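PDB 2E85: hydrogenase 3 maturation protease from Escherichia coli, which cleaves a 32-residue peptide from the C-terminus of the precursor of HycE, the large subunit of hydrogenase 3, during its maturation. Local coordinates for residues N13-L25 with P118-I131. The protein carries 1 engineered substitution. Numbering follows the deposited sequence.
With CA (calcium ion), chain F.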
# COMPACT_ATOMS: atom_id res chain seq x y z
N ASN B 13 -8.55 -9.99 12.25
CA ASN B 13 -9.74 -10.68 11.75
C ASN B 13 -10.26 -11.55 12.88
O ASN B 13 -9.56 -12.47 13.30
CB ASN B 13 -9.35 -11.50 10.52
CG ASN B 13 -10.54 -12.15 9.81
OD1 ASN B 13 -11.64 -12.28 10.37
ND2 ASN B 13 -10.32 -12.55 8.57
N SER B 14 -11.47 -11.25 13.39
CA SER B 14 -12.02 -11.98 14.54
C SER B 14 -12.36 -13.41 14.15
O SER B 14 -12.56 -14.25 15.04
CB SER B 14 -13.30 -11.36 15.10
OG SER B 14 -13.14 -10.03 15.57
N MET B 15 -12.46 -13.67 12.85
CA MET B 15 -12.72 -15.03 12.36
C MET B 15 -11.43 -15.83 12.16
O MET B 15 -11.45 -16.89 11.54
CB MET B 15 -13.58 -14.99 11.09
CG MET B 15 -15.01 -14.44 11.30
SD MET B 15 -15.98 -15.37 12.53
CE MET B 15 -16.02 -14.23 13.91
N MET B 16 -10.31 -15.33 12.69
CA MET B 16 -9.02 -16.02 12.52
C MET B 16 -8.29 -16.25 13.85
O MET B 16 -7.06 -16.09 13.93
CB MET B 16 -8.16 -15.31 11.47
CG MET B 16 -8.69 -15.44 10.02
SD MET B 16 -8.59 -17.13 9.30
CE MET B 16 -6.89 -17.25 8.97
N GLY B 17 -9.05 -16.63 14.87
CA GLY B 17 -8.47 -17.00 16.18
C GLY B 17 -7.72 -15.85 16.82
O GLY B 17 -8.28 -14.76 17.02
N ASP B 18 -6.46 -16.09 17.19
CA ASP B 18 -5.67 -15.05 17.85
C ASP B 18 -5.42 -13.83 16.96
O ASP B 18 -5.08 -12.77 17.49
CB ASP B 18 -4.34 -15.60 18.39
CG ASP B 18 -4.52 -16.47 19.63
OD1 ASP B 18 -5.54 -16.30 20.34
OD2 ASP B 18 -3.62 -17.34 19.87
N ASP B 19 -5.60 -13.96 15.64
CA ASP B 19 -5.57 -12.77 14.77
C ASP B 19 -6.66 -11.75 15.11
O ASP B 19 -6.65 -10.62 14.57
CB ASP B 19 -5.66 -13.13 13.29
CG ASP B 19 -5.20 -11.98 12.41
OD1 ASP B 19 -4.14 -11.43 12.74
OD2 ASP B 19 -5.92 -11.60 11.47
N GLY B 20 -7.60 -12.14 15.97
CA GLY B 20 -8.67 -11.26 16.45
C GLY B 20 -8.26 -10.23 17.48
O GLY B 20 -9.09 -9.48 17.98
N ALA B 21 -6.96 -10.17 17.81
CA ALA B 21 -6.52 -9.33 18.92
C ALA B 21 -6.90 -7.87 18.65
O ALA B 21 -7.41 -7.17 19.55
CB ALA B 21 -5.05 -9.46 19.12
N GLY B 22 -6.69 -7.42 17.43
CA GLY B 22 -6.98 -6.02 17.07
C GLY B 22 -8.48 -5.71 17.20
O GLY B 22 -8.86 -4.79 17.89
N PRO B 23 -9.35 -6.46 16.49
CA PRO B 23 -10.80 -6.30 16.70
C PRO B 23 -11.25 -6.39 18.15
O PRO B 23 -12.11 -5.62 18.57
CB PRO B 23 -11.40 -7.44 15.85
CG PRO B 23 -10.36 -7.65 14.76
CD PRO B 23 -9.03 -7.34 15.35
N LEU B 24 -10.62 -7.25 18.95
CA LEU B 24 -10.97 -7.32 20.38
C LEU B 24 -10.66 -5.99 21.09
O LEU B 24 -11.48 -5.48 21.87
CB LEU B 24 -10.30 -8.51 21.11
CG LEU B 24 -10.67 -8.59 22.59
CD1 LEU B 24 -12.19 -8.85 22.79
CD2 LEU B 24 -9.83 -9.64 23.32
N LEU B 25 -9.49 -5.43 20.84
CA LEU B 25 -9.16 -4.12 21.39
C LEU B 25 -10.18 -3.05 21.02
O LEU B 25 -10.59 -2.24 21.88
CB LEU B 25 -7.75 -3.67 20.97
CG LEU B 25 -7.27 -2.38 21.65
CD1 LEU B 25 -7.38 -2.53 23.19
CD2 LEU B 25 -5.86 -2.02 21.25
N PRO B 118 0.54 -13.95 18.39
CA PRO B 118 -0.51 -14.96 18.45
C PRO B 118 0.04 -16.35 18.70
O PRO B 118 1.25 -16.62 18.52
CB PRO B 118 -1.12 -14.92 17.05
CG PRO B 118 0.01 -14.59 16.17
CD PRO B 118 0.82 -13.55 17.00
N ASP B 119 -0.86 -17.23 19.10
CA ASP B 119 -0.56 -18.63 19.19
C ASP B 119 -1.19 -19.37 18.05
O ASP B 119 -0.49 -20.00 17.24
CB ASP B 119 -1.02 -19.24 20.50
CG ASP B 119 -0.37 -20.62 20.75
OD1 ASP B 119 0.45 -20.99 19.87
OD2 ASP B 119 -0.72 -21.28 21.76
N ILE B 120 -2.51 -19.34 18.02
CA ILE B 120 -3.24 -20.09 16.99
C ILE B 120 -3.95 -19.11 16.07
O ILE B 120 -4.65 -18.19 16.52
CB ILE B 120 -4.22 -21.17 17.58
CG1 ILE B 120 -5.37 -20.49 18.37
CG2 ILE B 120 -3.41 -22.26 18.40
CD1 ILE B 120 -6.50 -19.96 17.56
N VAL B 121 -3.81 -19.34 14.77
CA VAL B 121 -4.44 -18.49 13.76
C VAL B 121 -5.03 -19.39 12.73
O VAL B 121 -4.31 -20.11 12.04
CB VAL B 121 -3.43 -17.51 13.10
CG1 VAL B 121 -4.09 -16.71 11.95
CG2 VAL B 121 -2.80 -16.55 14.16
N GLY B 122 -6.35 -19.34 12.60
CA GLY B 122 -7.07 -20.21 11.69
C GLY B 122 -8.55 -19.90 11.74
O GLY B 122 -9.05 -19.35 12.72
N PHE B 123 -9.23 -20.28 10.66
CA PHE B 123 -10.62 -19.94 10.47
C PHE B 123 -11.52 -20.50 11.56
O PHE B 123 -11.57 -21.73 11.78
CB PHE B 123 -11.10 -20.38 9.09
CG PHE B 123 -12.50 -19.96 8.80
CD1 PHE B 123 -12.81 -18.62 8.58
CD2 PHE B 123 -13.53 -20.91 8.75
CE1 PHE B 123 -14.10 -18.22 8.31
CE2 PHE B 123 -14.83 -20.52 8.48
CZ PHE B 123 -15.12 -19.17 8.25
N TYR B 124 -12.23 -19.60 12.24
CA TYR B 124 -13.16 -19.97 13.32
C TYR B 124 -12.50 -20.54 14.59
O TYR B 124 -13.18 -21.10 15.46
CB TYR B 124 -14.23 -20.95 12.81
CG TYR B 124 -15.59 -20.38 12.47
CD1 TYR B 124 -15.76 -19.47 11.44
CD2 TYR B 124 -16.72 -20.80 13.17
CE1 TYR B 124 -17.03 -18.99 11.11
CE2 TYR B 124 -17.99 -20.32 12.86
CZ TYR B 124 -18.14 -19.42 11.83
OH TYR B 124 -19.40 -18.95 11.52
N TYR B 125 -11.18 -20.37 14.73
CA TYR B 125 -10.50 -20.74 15.97
C TYR B 125 -10.91 -19.77 17.10
O TYR B 125 -11.21 -18.58 16.84
CB TYR B 125 -8.98 -20.64 15.80
CG TYR B 125 -8.31 -21.69 14.94
CD1 TYR B 125 -9.05 -22.65 14.22
CD2 TYR B 125 -6.92 -21.74 14.86
CE1 TYR B 125 -8.41 -23.59 13.42
CE2 TYR B 125 -6.28 -22.66 14.07
CZ TYR B 125 -7.03 -23.61 13.37
OH TYR B 125 -6.36 -24.52 12.57
N PRO B 126 -10.88 -20.25 18.36
CA PRO B 126 -11.09 -19.36 19.49
C PRO B 126 -9.82 -18.53 19.70
O PRO B 126 -8.78 -18.86 19.12
CB PRO B 126 -11.28 -20.33 20.66
CG PRO B 126 -10.43 -21.52 20.27
CD PRO B 126 -10.66 -21.64 18.80
N MET B 127 -9.92 -17.46 20.47
CA MET B 127 -8.74 -16.72 20.94
C MET B 127 -8.17 -17.42 22.18
O MET B 127 -8.93 -17.89 23.04
CB MET B 127 -9.13 -15.27 21.26
CG MET B 127 -8.03 -14.39 21.83
SD MET B 127 -8.55 -12.66 21.98
CE MET B 127 -9.44 -12.52 20.43
N THR B 128 -6.85 -17.47 22.31
CA THR B 128 -6.26 -18.10 23.49
C THR B 128 -6.05 -17.11 24.63
O THR B 128 -6.00 -15.89 24.43
CB THR B 128 -4.96 -18.86 23.16
OG1 THR B 128 -3.94 -17.93 22.76
CG2 THR B 128 -5.19 -19.91 22.04
N GLN B 129 -6.00 -17.62 25.85
CA GLN B 129 -5.95 -16.74 27.03
C GLN B 129 -4.80 -15.72 27.03
O GLN B 129 -5.03 -14.57 27.42
CB GLN B 129 -5.94 -17.57 28.31
CG GLN B 129 -6.21 -16.79 29.58
CD GLN B 129 -7.58 -16.15 29.58
OE1 GLN B 129 -8.61 -16.82 29.41
NE2 GLN B 129 -7.60 -14.86 29.80
N PRO B 130 -3.57 -16.14 26.69
CA PRO B 130 -2.46 -15.16 26.68
C PRO B 130 -2.70 -13.97 25.76
O PRO B 130 -2.26 -12.85 26.07
CB PRO B 130 -1.28 -16.00 26.21
CG PRO B 130 -1.56 -17.30 26.81
CD PRO B 130 -3.02 -17.49 26.46
N ILE B 131 -3.44 -14.18 24.68
CA ILE B 131 -3.73 -13.09 23.77
C ILE B 131 -4.83 -12.19 24.35
O ILE B 131 -4.76 -10.98 24.25
CB ILE B 131 -4.06 -13.67 22.35
CG1 ILE B 131 -2.74 -14.05 21.65
CG2 ILE B 131 -4.84 -12.66 21.51
CD1 ILE B 131 -2.08 -15.32 22.19
CA CA F . -2.72 -9.69 12.07
O HOH W 1 -1.01 -9.03 10.50
O HOH W 2 -3.23 -8.53 9.99
O HOH W 3 -1.84 -11.49 11.03
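Met15 to Asp18 and the loop Ile120 to Tyr125 are tied through their backbones by two hydrogen bonds: Tyr124 N gives to Met15 O, and Asp18 N to Ile120 O at 2.9 Å, the latter running almost in line with the carbonyl. Between these ties Gly17 lies so close, its CA 3.2 Å from Tyr125 O, that even a beta-carbon would run into Ile120 CD1 and Tyr125 CB. Asp18 illustrates how a buried carboxylate can organise a loop. Its CG sits beside its own backbone N (chi1 -73°), which sends both oxygens into the 118-131 segment. OD1 uses its syn lone pair for Thr128 N at 2.6 Å in a nearly straight bond (170°). OD2 takes three donors: Asp119 N on the anti side, Ile120 N from above the carboxylate plane, and Thr128 OG1 on the syn side at 3.0 Å. Pro118 CB packs on Asp18 CB, while Ile131 CD1 lies 3.4 Å from Asp18 OD2. An asparagine in place of Asp18 would probably leave at least one of the backbone N-H groups facing an amide NH2 instead of an acceptor, loosening the loop's hold. Toward the surface, the sulfur of Met15 approaches the Tyr124 ring obliquely in a Met-aromatic contact, while Met16 SD touches Phe123 N at 3.5 Å. Met127, extended until it bends at its last torsion, brings SD to 3.5 Å from Leu24 CD2. Asp19, next in sequence to Asp18, binds calcium through OD1, with Asp65 and Ala66 completing the protein ligands, where nickel is inferred by similarity to bind. Four hydrogen bonds to one side chain thus join the start of helix 129-141 and the 118-120 loop to the metal-bearing loop, and would probably stabilise the charged form of Asp18.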